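Local structure of guanine deaminase (Escherichia coli, 6OHB) at residues I206-A211 with V234-C239; F210-S215 with D256-V261; E217-A222 with Y265-K270; L139-V144 with G166-D171. The protein catalyses the zinc-dependent hydrolytic deamination of guanine to xanthine and ammonia, the first step of guanine breakdown in purine metabolism. All coordinates share one frame; numbering follows the deposited sequence.

Interaction 1. Residues I206-A211 with V234-C239; sequences ITPRFA and VHTHLC. With ZN (zinc ion), chain E.
His237 grips the carbonyl oxygen of Arg209 twice: its backbone N lies 3.2 Å from Arg209 O, and its ring ND1 reaches Arg209 O at 3.2 Å as well. The two donors come from opposite faces of the carbonyl plane, and the oxygen lies in the plane of the imidazole, at its edge. Held this way by ND1, the ring presents NE2 to the zinc ion at 2.0 Å, in a site shared with His82, His84 and Asp327. Thr236 OG1, anti to its own backbone N (chi1 -169°) and so aimed at the facing carbonyls, sits 2.7 Å from Pro208 O, with Arg209 O also close. Further back, His235 N donates to Ile206 O at 3.0 Å, while a water joins Thr207 OG1 to His235 ND1; NE2 of that ring bonds His82, and Thr207 OG1 has a further bond to Ala205. Packing is slighter: Phe210 CB lies 4.2 Å from His237 CB, which meets the phenyl ring at its edge, and Thr207 CG2 approaches the His235 ring obliquely. The strands run parallel, 17° apart, within a beta-alpha-beta unit of the amidohydrolase TIM barrel, whose C-terminal strand ends carry the metal site; Arg209 and Phe210 probably help bind substrate there.

Interaction 2. Residues F210-S215 with D256-V261; sequences FAPTSS and DGYLDV
Phe210 and its neighbours Ala211 and Pro212 meet the start of helix 258-264 from an irregular loop that keeps its backbone well back, Ala211 CA and Val261 CA lying 7.5 Å apart. Side chains bridge the distance, chiefly Tyr258. Its CG stands anti to the backbone N (chi1 -158°), which carries the phenol across to the loop. There the hydroxyl comes 3.3 Å from Phe210 CB, and the two aromatic side chains cross obliquely without stacking. Pro212 approaches the phenol at about a right angle, with its CD 3.8 Å from Tyr258 OH. Ala211 packs obliquely against the ring: its methyl CB is 3.9 Å from Tyr258 CE1 and 4.4 Å from Val261 CG1, so one small side chain touches two residues of the same helical turn. The phenol oxygen sits among carbon atoms of the loop, but its polar need is met by a hydrogen bond to Glu244. The loop is folded back on itself by a bond of 3.1 Å from Ser214 N to Ala211 O, and Ser215 N-caps the helix that follows. Thus the loop between strand 203-208 and helix 216-228 packs against helix 258-264, with Trp247 and Val248 of helix 242-251 against Pro212 and Leu238 of strand 233-238 against Tyr258.

Interaction 3. Residues E217-A222 with Y265-K270; sequences EQMAMA and YGLTGK
Met219 lays its CB squarely over one face of the Tyr265 ring, 3.5 Å from the centroid and only 8° off the ring normal, a CH-pi contact. The two side chains cross at about a right angle. Because the thioether chain bends at both chi2 (-68°) and chi3 (-61°), it curls back toward the loop: SD makes an oblique Met-aromatic contact at 5.5 Å from the Tyr265 centroid, and the methyl CE arrives 3.8 Å from Tyr265 CD2 and 3.9 Å from Leu267 CD1. Across the ring from CD2, Ala220 CB stands 4.3 Å from Tyr265 CE1. Leu267 then divides its branches, CD1 facing Met219 CE and the Ala222 methyl, CD2 lying 3.9 Å from Ala222 O. Gly266, with positive phi, is the C-prime residue of the Schellman motif that ends helix 258-264, and this turn separates the tyrosine from the leucine. With an alanine in place of Tyr265, Met219 CB would probably lose the ring it packs on and the thioether be freer to turn. No hydrogen bond crosses between the two segments, so helix 216-228 and the loop before strand 272-274 are joined here by shape and dispersion.

Interaction 4. Residues L139-V144 with G166-D171; sequences LVFGTV and GKVMMD
Lys167 NZ is held by two backbone carbonyls, one from each segment: Val144 O at 2.7 Å, met in the carbonyl plane on a lone pair, and Val168 O at 2.8 Å from the same NZ. A salt bridge to Asp180 adds a third partner, which probably balances the buried ammonium charge. The chain bends at chi3 (118°) and chi4 (63°) to curl around Val144 O, with Lys167 CG and CD both passing close by. A glutamine in its place is likely to leave Asp180 without its charged mate and to weaken the tie to Val144 O. Between the backbones, Gly142 N makes a weak bond to Gly166 O. Strands 135-141 and 164-169, joined through helix 146-158, form a beta-alpha-beta unit of the TIM barrel. Gly142 passes so near Gly166 O that a CB there would clash with it. Beyond the polar atoms, Val168 fits between two neighbours, its CG2 lying 3.8 Å from Phe141 CD2 and its CB 3.9 Å from Val144 CG2. Val144 also crosses Met170 at about a right angle, with Val144 CG2 3.5 Å from Met170 SD, and Phe141 continues inward to meet the rings of the zinc ligands His82, His84 and His237.

In the fold
Along the chain interaction 4 closes before the other three open; interactions 1 and 2 start from the same stretch, sharing Phe210 and Ala211, and interaction 3 alternates with both. Interactions 1 and 4 have centres about 9 Å apart and meet where strands 164-169 and 203-208 lie side by side, so they form successive parts of the barrel wall, and Phe141 packs on His235 beside the zinc. Interaction 2 packs the loop following strand 203-208 on helix 258-264, and interaction 3, its centre about 10 Å away, packs helix 216-228 on the loop after helix 258-264. Asp171 ties interaction 4 to interaction 2 through Ser215. Together they link the metal site, through the strands, to the outer helical layer.

Interaction 1. Residues I206-A211 with V234-C239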
loop_
_atom_site.group_PDB
_atom_site.type_symbol
_atom_site.label_atom_id
_atom_site.label_comp_id
_atom_site.label_asym_id
_atom_site.label_seq_id
_atom_site.Cartn_x
_atom_site.Cartn_y
_atom_site.Cartn_z
ATOM N N ILE A 206 -3.923 -8.216 -30.078
ATOM C CA ILE A 206 -5.252 -8.798 -30.222
ATOM C C ILE A 206 -5.785 -9.093 -28.830
ATOM O O ILE A 206 -5.211 -9.898 -28.087
ATOM C CB ILE A 206 -5.219 -10.065 -31.084
ATOM C CG1 ILE A 206 -4.743 -9.739 -32.499
ATOM C CG2 ILE A 206 -6.599 -10.705 -31.119
ATOM C CD1 ILE A 206 -3.794 -10.765 -33.056
ATOM N N THR A 207 -6.885 -8.441 -28.464
ATOM C CA THR A 207 -7.307 -8.342 -27.070
ATOM C C THR A 207 -8.749 -8.807 -26.916
ATOM O O THR A 207 -9.685 -7.994 -26.901
ATOM C CB THR A 207 -7.138 -6.907 -26.563
ATOM O OG1 THR A 207 -5.839 -6.420 -26.922
ATOM C CG2 THR A 207 -7.273 -6.848 -25.071
ATOM N N PRO A 208 -8.969 -10.118 -26.816
ATOM C CA PRO A 208 -10.247 -10.601 -26.277
ATOM C C PRO A 208 -10.223 -10.450 -24.762
ATOM O O PRO A 208 -9.238 -10.814 -24.114
ATOM C CB PRO A 208 -10.286 -12.072 -26.705
ATOM C CG PRO A 208 -8.829 -12.462 -26.858
ATOM C CD PRO A 208 -8.074 -11.216 -27.235
ATOM N N ARG A 209 -11.306 -9.906 -24.199
ATOM C CA ARG A 209 -11.334 -9.650 -22.761
ATOM C C ARG A 209 -11.047 -10.929 -21.983
ATOM O O ARG A 209 -10.042 -11.026 -21.269
ATOM C CB ARG A 209 -12.678 -9.048 -22.343
ATOM C CG ARG A 209 -12.681 -8.571 -20.894
ATOM C CD ARG A 209 -13.998 -7.941 -20.485
ATOM N NE ARG A 209 -14.270 -6.691 -21.187
ATOM C CZ ARG A 209 -13.938 -5.487 -20.733
ATOM N NH1 ARG A 209 -13.309 -5.356 -19.569
ATOM N NH2 ARG A 209 -14.238 -4.410 -21.446
ATOM N N PHE A 210 -11.917 -11.924 -22.124
ATOM C CA PHE A 210 -11.630 -13.290 -21.705
ATOM C C PHE A 210 -12.608 -14.215 -22.423
ATOM O O PHE A 210 -13.484 -13.768 -23.170
ATOM C CB PHE A 210 -11.697 -13.457 -20.179
ATOM C CG PHE A 210 -12.940 -12.882 -19.538
ATOM C CD1 PHE A 210 -12.841 -12.024 -18.457
ATOM C CD2 PHE A 210 -14.198 -13.205 -20.006
ATOM C CE1 PHE A 210 -13.972 -11.499 -17.862
ATOM C CE2 PHE A 210 -15.332 -12.685 -19.413
ATOM C CZ PHE A 210 -15.218 -11.830 -18.343
ATOM N N ALA A 211 -12.442 -15.516 -22.194
ATOM C CA ALA A 211 -13.268 -16.498 -22.893
ATOM C C ALA A 211 -14.760 -16.381 -22.581
ATOM O O ALA A 211 -15.563 -16.545 -23.517
ATOM C CB ALA A 211 -12.752 -17.911 -22.587
ATOM N N VAL A 234 -0.830 -10.814 -28.319
ATOM C CA VAL A 234 -2.083 -11.362 -27.817
ATOM C C VAL A 234 -2.145 -11.036 -26.333
ATOM O O VAL A 234 -1.144 -11.172 -25.624
ATOM C CB VAL A 234 -2.183 -12.884 -28.051
ATOM C CG1 VAL A 234 -3.433 -13.446 -27.397
ATOM C CG2 VAL A 234 -2.151 -13.199 -29.545
ATOM N N HIS A 235 -3.310 -10.605 -25.861
ATOM C CA HIS A 235 -3.426 -10.113 -24.492
ATOM C C HIS A 235 -4.805 -10.463 -23.956
ATOM O O HIS A 235 -5.808 -9.992 -24.499
ATOM C CB HIS A 235 -3.201 -8.599 -24.462
ATOM C CG HIS A 235 -3.160 -8.019 -23.086
ATOM N ND1 HIS A 235 -3.404 -6.685 -22.834
ATOM C CD2 HIS A 235 -2.896 -8.588 -21.886
ATOM C CE1 HIS A 235 -3.288 -6.459 -21.538
ATOM N NE2 HIS A 235 -2.982 -7.597 -20.941
ATOM N N THR A 236 -4.868 -11.260 -22.888
ATOM C CA THR A 236 -6.178 -11.586 -22.330
ATOM C C THR A 236 -6.044 -11.938 -20.855
ATOM O O THR A 236 -4.939 -12.053 -20.330
ATOM C CB THR A 236 -6.838 -12.730 -23.122
ATOM O OG1 THR A 236 -8.209 -12.855 -22.731
ATOM C CG2 THR A 236 -6.113 -14.050 -22.882
ATOM N N HIS A 237 -7.188 -12.117 -20.187
ATOM C CA HIS A 237 -7.228 -12.526 -18.786
ATOM C C HIS A 237 -7.308 -14.056 -18.695
ATOM O O HIS A 237 -7.887 -14.709 -19.567
ATOM C CB HIS A 237 -8.427 -11.893 -18.064
ATOM C CG HIS A 237 -8.325 -10.406 -17.843
ATOM N ND1 HIS A 237 -8.778 -9.477 -18.758
ATOM C CD2 HIS A 237 -7.880 -9.694 -16.778
ATOM C CE1 HIS A 237 -8.595 -8.259 -18.276
ATOM N NE2 HIS A 237 -8.046 -8.362 -17.077
ATOM N N LEU A 238 -6.721 -14.635 -17.635
ATOM C CA LEU A 238 -6.705 -16.093 -17.509
ATOM C C LEU A 238 -6.659 -16.527 -16.048
ATOM O O LEU A 238 -5.743 -16.133 -15.322
ATOM C CB LEU A 238 -5.507 -16.696 -18.263
ATOM C CG LEU A 238 -5.279 -18.212 -18.175
ATOM C CD1 LEU A 238 -6.363 -18.955 -18.939
ATOM C CD2 LEU A 238 -3.900 -18.573 -18.715
ATOM N N CYS A 239 -7.617 -17.369 -15.650
ATOM C CA CYS A 239 -7.707 -17.968 -14.314
ATOM C C CYS A 239 -7.403 -16.967 -13.197
ATOM O O CYS A 239 -6.540 -17.179 -12.344
ATOM C CB CYS A 239 -6.805 -19.199 -14.200
ATOM S SG CYS A 239 -6.900 -20.359 -15.576
HETATM ZN ZN ZN E . -7.457 -6.664 -16.106
HETATM O O HOH W 1 -4.311 -5.195 -24.973
#

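Interaction 2. Residues F210-S215 with D256-V261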
loop_
_atom_site.group_PDB
_atom_site.type_symbol
_atom_site.label_atom_id
_atom_site.label_comp_id
_atom_site.label_asym_id
_atom_site.label_seq_id
_atom_site.Cartn_x
_atom_site.Cartn_y
_atom_site.Cartn_z
ATOM N N PHE A 210 -11.917 -11.924 -22.124
ATOM C CA PHE A 210 -11.630 -13.290 -21.705
ATOM C C PHE A 210 -12.608 -14.215 -22.423
ATOM O O PHE A 210 -13.484 -13.768 -23.170
ATOM C CB PHE A 210 -11.697 -13.457 -20.179
ATOM C CG PHE A 210 -12.940 -12.882 -19.538
ATOM C CD1 PHE A 210 -12.841 -12.024 -18.457
ATOM C CD2 PHE A 210 -14.198 -13.205 -20.006
ATOM C CE1 PHE A 210 -13.972 -11.499 -17.862
ATOM C CE2 PHE A 210 -15.332 -12.685 -19.413
ATOM C CZ PHE A 210 -15.218 -11.830 -18.343
ATOM N N ALA A 211 -12.442 -15.516 -22.194
ATOM C CA ALA A 211 -13.268 -16.498 -22.893
ATOM C C ALA A 211 -14.760 -16.381 -22.581
ATOM O O ALA A 211 -15.563 -16.545 -23.517
ATOM C CB ALA A 211 -12.752 -17.911 -22.587
ATOM N N PRO A 212 -15.199 -16.118 -21.340
ATOM C CA PRO A 212 -16.649 -15.986 -21.103
ATOM C C PRO A 212 -17.358 -15.007 -22.023
ATOM O O PRO A 212 -18.489 -15.283 -22.440
ATOM C CB PRO A 212 -16.712 -15.527 -19.643
ATOM C CG PRO A 212 -15.546 -16.184 -19.011
ATOM C CD PRO A 212 -14.461 -16.243 -20.067
ATOM N N THR A 213 -16.733 -13.885 -22.375
ATOM C CA THR A 213 -17.413 -12.861 -23.153
ATOM C C THR A 213 -17.098 -12.950 -24.640
ATOM O O THR A 213 -17.375 -12.003 -25.382
ATOM C CB THR A 213 -17.067 -11.463 -22.631
ATOM O OG1 THR A 213 -15.652 -11.357 -22.415
ATOM C CG2 THR A 213 -17.814 -11.163 -21.336
ATOM N N SER A 214 -16.563 -14.074 -25.103
ATOM C CA SER A 214 -16.315 -14.253 -26.526
ATOM C C SER A 214 -16.913 -15.569 -26.992
ATOM O O SER A 214 -16.601 -16.630 -26.441
ATOM C CB SER A 214 -14.809 -14.213 -26.819
ATOM O OG SER A 214 -14.306 -12.893 -26.669
ATOM N N SER A 215 -17.745 -15.493 -28.025
ATOM C CA SER A 215 -18.326 -16.671 -28.644
ATOM C C SER A 215 -17.239 -17.486 -29.345
ATOM O O SER A 215 -16.137 -16.987 -29.592
ATOM C CB SER A 215 -19.399 -16.254 -29.644
ATOM O OG SER A 215 -18.818 -15.556 -30.731
ATOM N N ASP A 256 -10.016 -28.752 -22.516
ATOM C CA ASP A 256 -9.410 -29.275 -21.287
ATOM C C ASP A 256 -9.023 -28.158 -20.317
ATOM O O ASP A 256 -7.881 -28.065 -19.865
ATOM C CB ASP A 256 -8.205 -30.147 -21.629
ATOM C CG ASP A 256 -7.700 -30.949 -20.430
ATOM O OD1 ASP A 256 -8.462 -31.108 -19.449
ATOM O OD2 ASP A 256 -6.540 -31.417 -20.466
ATOM N N GLY A 257 -9.979 -27.302 -19.983
ATOM C CA GLY A 257 -9.764 -26.223 -19.040
ATOM C C GLY A 257 -9.680 -24.863 -19.713
ATOM O O GLY A 257 -9.918 -24.700 -20.913
ATOM N N TYR A 258 -9.304 -23.872 -18.902
ATOM C CA TYR A 258 -9.335 -22.476 -19.331
ATOM C C TYR A 258 -8.253 -22.183 -20.370
ATOM O O TYR A 258 -8.544 -21.688 -21.468
ATOM C CB TYR A 258 -9.182 -21.578 -18.101
ATOM C CG TYR A 258 -9.687 -20.154 -18.235
ATOM C CD1 TYR A 258 -9.864 -19.560 -19.478
ATOM C CD2 TYR A 258 -9.958 -19.395 -17.101
ATOM C CE1 TYR A 258 -10.310 -18.249 -19.588
ATOM C CE2 TYR A 258 -10.402 -18.091 -17.200
ATOM C CZ TYR A 258 -10.577 -17.522 -18.442
ATOM O OH TYR A 258 -11.024 -16.223 -18.531
ATOM N N LEU A 259 -6.990 -22.457 -20.034
ATOM C CA LEU A 259 -5.902 -22.134 -20.953
ATOM C C LEU A 259 -6.029 -22.891 -22.269
ATOM O O LEU A 259 -5.605 -22.390 -23.320
ATOM C CB LEU A 259 -4.552 -22.435 -20.295
ATOM C CG LEU A 259 -3.297 -22.298 -21.172
ATOM C CD1 LEU A 259 -3.149 -20.888 -21.731
ATOM C CD2 LEU A 259 -2.047 -22.715 -20.416
ATOM N N ASP A 260 -6.620 -24.087 -22.241
ATOM C CA ASP A 260 -6.727 -24.865 -23.468
ATOM C C ASP A 260 -7.701 -24.251 -24.463
ATOM O O ASP A 260 -7.564 -24.491 -25.666
ATOM C CB ASP A 260 -7.134 -26.304 -23.161
ATOM C CG ASP A 260 -7.053 -27.199 -24.386
ATOM O OD1 ASP A 260 -5.930 -27.615 -24.745
ATOM O OD2 ASP A 260 -8.113 -27.481 -24.990
ATOM N N VAL A 261 -8.658 -23.447 -24.001
ATOM C CA VAL A 261 -9.515 -22.722 -24.937
ATOM C C VAL A 261 -8.677 -21.771 -25.783
ATOM O O VAL A 261 -8.822 -21.714 -27.009
ATOM C CB VAL A 261 -10.629 -21.972 -24.187
ATOM C CG1 VAL A 261 -11.577 -21.314 -25.183
ATOM C CG2 VAL A 261 -11.372 -22.918 -23.260
#

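Interaction 3. Residues E217-A222 with Y265-K270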
loop_
_atom_site.group_PDB
_atom_site.type_symbol
_atom_site.label_atom_id
_atom_site.label_comp_id
_atom_site.label_asym_id
_atom_site.label_seq_id
_atom_site.Cartn_x
_atom_site.Cartn_y
_atom_site.Cartn_z
ATOM N N GLU A 217 -17.261 -18.110 -32.415
ATOM C CA GLU A 217 -17.028 -17.366 -33.651
ATOM C C GLU A 217 -16.003 -16.258 -33.445
ATOM O O GLU A 217 -15.088 -16.081 -34.261
ATOM C CB GLU A 217 -18.347 -16.783 -34.164
ATOM C CG GLU A 217 -19.215 -17.781 -34.906
ATOM C CD GLU A 217 -19.722 -18.891 -34.006
ATOM O OE1 GLU A 217 -20.512 -18.600 -33.080
ATOM O OE2 GLU A 217 -19.310 -20.054 -34.213
ATOM N N GLN A 218 -16.133 -15.505 -32.351
ATOM C CA GLN A 218 -15.180 -14.435 -32.084
ATOM C C GLN A 218 -13.795 -14.984 -31.758
ATOM O O GLN A 218 -12.783 -14.392 -32.148
ATOM C CB GLN A 218 -15.689 -13.550 -30.950
ATOM C CG GLN A 218 -14.880 -12.284 -30.772
ATOM C CD GLN A 218 -15.541 -11.306 -29.833
ATOM O OE1 GLN A 218 -15.568 -11.521 -28.620
ATOM N NE2 GLN A 218 -16.075 -10.221 -30.385
ATOM N N MET A 219 -13.726 -16.102 -31.030
ATOM C CA MET A 219 -12.432 -16.726 -30.778
ATOM C C MET A 219 -11.772 -17.144 -32.086
ATOM O O MET A 219 -10.552 -16.991 -32.255
ATOM C CB MET A 219 -12.593 -17.924 -29.839
ATOM C CG MET A 219 -13.011 -17.565 -28.408
ATOM S SD MET A 219 -11.776 -16.678 -27.413
ATOM C CE MET A 219 -10.426 -17.857 -27.374
ATOM N N ALA A 220 -12.567 -17.646 -33.039
ATOM C CA ALA A 220 -12.021 -17.979 -34.353
ATOM C C ALA A 220 -11.534 -16.735 -35.088
ATOM O O ALA A 220 -10.499 -16.773 -35.765
ATOM C CB ALA A 220 -13.066 -18.720 -35.190
ATOM N N MET A 221 -12.257 -15.617 -34.959
ATOM C CA MET A 221 -11.800 -14.377 -35.588
ATOM C C MET A 221 -10.483 -13.892 -34.981
ATOM O O MET A 221 -9.601 -13.405 -35.699
ATOM C CB MET A 221 -12.874 -13.292 -35.475
ATOM C CG MET A 221 -14.115 -13.547 -36.319
ATOM S SD MET A 221 -13.744 -13.834 -38.061
ATOM C CE MET A 221 -14.888 -12.713 -38.863
ATOM N N ALA A 222 -10.330 -14.020 -33.662
ATOM C CA ALA A 222 -9.067 -13.645 -33.028
ATOM C C ALA A 222 -7.925 -14.536 -33.503
ATOM O O ALA A 222 -6.814 -14.053 -33.768
ATOM C CB ALA A 222 -9.195 -13.711 -31.508
ATOM N N TYR A 265 -7.352 -22.311 -30.034
ATOM C CA TYR A 265 -7.529 -21.230 -30.989
ATOM C C TYR A 265 -6.210 -20.540 -31.337
ATOM O O TYR A 265 -6.226 -19.399 -31.816
ATOM C CB TYR A 265 -8.540 -20.211 -30.455
ATOM C CG TYR A 265 -9.977 -20.680 -30.533
ATOM C CD1 TYR A 265 -10.632 -20.781 -31.755
ATOM C CD2 TYR A 265 -10.677 -21.025 -29.384
ATOM C CE1 TYR A 265 -11.944 -21.212 -31.830
ATOM C CE2 TYR A 265 -11.990 -21.459 -29.449
ATOM C CZ TYR A 265 -12.619 -21.551 -30.673
ATOM O OH TYR A 265 -13.927 -21.981 -30.734
ATOM N N GLY A 266 -5.080 -21.201 -31.101
ATOM C CA GLY A 266 -3.774 -20.683 -31.495
ATOM C C GLY A 266 -3.433 -19.311 -30.953
ATOM O O GLY A 266 -2.806 -18.508 -31.658
ATOM N N LEU A 267 -3.823 -19.020 -29.711
ATOM C CA LEU A 267 -3.542 -17.731 -29.092
ATOM C C LEU A 267 -2.508 -17.833 -27.979
ATOM O O LEU A 267 -2.331 -16.876 -27.217
ATOM C CB LEU A 267 -4.828 -17.104 -28.550
ATOM C CG LEU A 267 -5.898 -16.719 -29.571
ATOM C CD1 LEU A 267 -7.193 -16.356 -28.856
ATOM C CD2 LEU A 267 -5.420 -15.568 -30.429
ATOM N N THR A 268 -1.822 -18.963 -27.870
ATOM C CA THR A 268 -0.660 -19.083 -27.007
ATOM C C THR A 268 0.598 -18.969 -27.861
ATOM O O THR A 268 0.566 -19.163 -29.078
ATOM C CB THR A 268 -0.669 -20.413 -26.253
ATOM O OG1 THR A 268 -0.549 -21.493 -27.188
ATOM C CG2 THR A 268 -1.964 -20.566 -25.464
ATOM N N GLY A 269 1.712 -18.664 -27.210
ATOM C CA GLY A 269 2.978 -18.552 -27.895
ATOM C C GLY A 269 3.693 -17.281 -27.499
ATOM O O GLY A 269 3.315 -16.592 -26.545
ATOM N N LYS A 270 4.749 -16.963 -28.245
ATOM C CA LYS A 270 5.514 -15.755 -27.971
ATOM C C LYS A 270 4.640 -14.517 -28.145
ATOM O O LYS A 270 3.819 -14.437 -29.064
ATOM C CB LYS A 270 6.735 -15.683 -28.891
ATOM C CG LYS A 270 7.844 -16.663 -28.531
#

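Interaction 4. Residues L139-V144 with G166-D171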
loop_
_atom_site.group_PDB
_atom_site.type_symbol
_atom_site.label_atom_id
_atom_site.label_comp_id
_atom_site.label_asym_id
_atom_site.label_seq_id
_atom_site.Cartn_x
_atom_site.Cartn_y
_atom_site.Cartn_z
ATOM N N LEU A 139 1.381 -2.528 -21.667
ATOM C CA LEU A 139 0.473 -3.349 -22.455
ATOM C C LEU A 139 -0.927 -3.027 -21.945
ATOM O O LEU A 139 -1.248 -3.305 -20.785
ATOM C CB LEU A 139 0.822 -4.828 -22.310
ATOM C CG LEU A 139 -0.203 -5.857 -22.784
ATOM C CD1 LEU A 139 -0.536 -5.663 -24.257
ATOM C CD2 LEU A 139 0.312 -7.266 -22.516
ATOM N N VAL A 140 -1.742 -2.407 -22.793
ATOM C CA VAL A 140 -2.908 -1.650 -22.359
ATOM C C VAL A 140 -4.164 -2.283 -22.940
ATOM O O VAL A 140 -4.276 -2.445 -24.160
ATOM C CB VAL A 140 -2.817 -0.173 -22.787
ATOM C CG1 VAL A 140 -4.029 0.592 -22.276
ATOM C CG2 VAL A 140 -1.524 0.459 -22.297
ATOM N N PHE A 141 -5.111 -2.624 -22.070
ATOM C CA PHE A 141 -6.452 -2.955 -22.532
ATOM C C PHE A 141 -7.144 -1.689 -23.014
ATOM O O PHE A 141 -7.163 -0.671 -22.315
ATOM C CB PHE A 141 -7.266 -3.604 -21.416
ATOM C CG PHE A 141 -7.487 -5.078 -21.600
ATOM C CD1 PHE A 141 -6.418 -5.955 -21.562
ATOM C CD2 PHE A 141 -8.760 -5.584 -21.806
ATOM C CE1 PHE A 141 -6.608 -7.310 -21.722
ATOM C CE2 PHE A 141 -8.963 -6.938 -21.966
ATOM C CZ PHE A 141 -7.887 -7.806 -21.922
ATOM N N GLY A 142 -7.699 -1.746 -24.217
ATOM C CA GLY A 142 -8.476 -0.641 -24.735
ATOM C C GLY A 142 -9.961 -0.713 -24.436
ATOM O O GLY A 142 -10.390 -1.168 -23.371
ATOM N N THR A 143 -10.753 -0.254 -25.397
ATOM C CA THR A 143 -12.201 -0.329 -25.364
ATOM C C THR A 143 -12.682 -1.423 -26.306
ATOM O O THR A 143 -11.901 -2.073 -27.005
ATOM C CB THR A 143 -12.793 1.011 -25.805
ATOM O OG1 THR A 143 -11.981 1.553 -26.863
ATOM C CG2 THR A 143 -12.825 1.992 -24.655
ATOM N N VAL A 144 -13.996 -1.636 -26.316
ATOM C CA VAL A 144 -14.570 -2.383 -27.425
ATOM C C VAL A 144 -14.750 -1.458 -28.624
ATOM O O VAL A 144 -14.695 -1.907 -29.771
ATOM C CB VAL A 144 -15.896 -3.040 -27.010
ATOM C CG1 VAL A 144 -16.225 -4.189 -27.942
ATOM C CG2 VAL A 144 -15.817 -3.516 -25.576
ATOM N N GLY A 166 -4.771 -2.497 -27.813
ATOM C CA GLY A 166 -5.671 -3.114 -28.766
ATOM C C GLY A 166 -7.109 -2.945 -28.337
ATOM O O GLY A 166 -7.403 -2.635 -27.177
ATOM N N LYS A 167 -8.004 -3.149 -29.298
ATOM C CA LYS A 167 -9.437 -3.073 -29.051
ATOM C C LYS A 167 -9.931 -4.332 -28.351
ATOM O O LYS A 167 -9.535 -5.449 -28.696
ATOM C CB LYS A 167 -10.185 -2.873 -30.366
ATOM C CG LYS A 167 -11.691 -2.891 -30.249
ATOM C CD LYS A 167 -12.332 -3.152 -31.602
ATOM C CE LYS A 167 -13.133 -4.444 -31.593
ATOM N NZ LYS A 167 -14.273 -4.381 -30.644
ATOM N N VAL A 168 -10.812 -4.147 -27.367
ATOM C CA VAL A 168 -11.396 -5.279 -26.660
ATOM C C VAL A 168 -12.362 -6.008 -27.584
ATOM O O VAL A 168 -13.190 -5.385 -28.260
ATOM C CB VAL A 168 -12.107 -4.810 -25.381
ATOM C CG1 VAL A 168 -12.794 -5.984 -24.699
ATOM C CG2 VAL A 168 -11.129 -4.143 -24.435
ATOM N N MET A 169 -12.228 -7.331 -27.652
ATOM C CA MET A 169 -13.151 -8.181 -28.391
ATOM C C MET A 169 -14.068 -8.880 -27.393
ATOM O O MET A 169 -13.597 -9.668 -26.565
ATOM C CB MET A 169 -12.379 -9.196 -29.237
ATOM C CG MET A 169 -11.372 -8.564 -30.194
ATOM S SD MET A 169 -10.344 -9.764 -31.075
ATOM C CE MET A 169 -11.529 -11.059 -31.405
ATOM N N MET A 170 -15.368 -8.597 -27.476
ATOM C CA MET A 170 -16.352 -9.223 -26.591
ATOM C C MET A 170 -17.730 -9.137 -27.236
ATOM O O MET A 170 -18.239 -8.033 -27.462
ATOM C CB MET A 170 -16.347 -8.560 -25.210
ATOM C CG MET A 170 -16.314 -7.040 -25.238
ATOM S SD MET A 170 -16.353 -6.300 -23.591
ATOM C CE MET A 170 -17.568 -7.337 -22.793
ATOM N N ASP A 171 -18.342 -10.291 -27.522
ATOM C CA ASP A 171 -19.620 -10.319 -28.230
ATOM C C ASP A 171 -20.749 -10.996 -27.455
ATOM O O ASP A 171 -21.844 -11.151 -28.007
ATOM C CB ASP A 171 -19.459 -10.981 -29.606
ATOM C CG ASP A 171 -19.141 -12.464 -29.521
ATOM O OD1 ASP A 171 -18.722 -12.936 -28.443
ATOM O OD2 ASP A 171 -19.304 -13.161 -30.547
#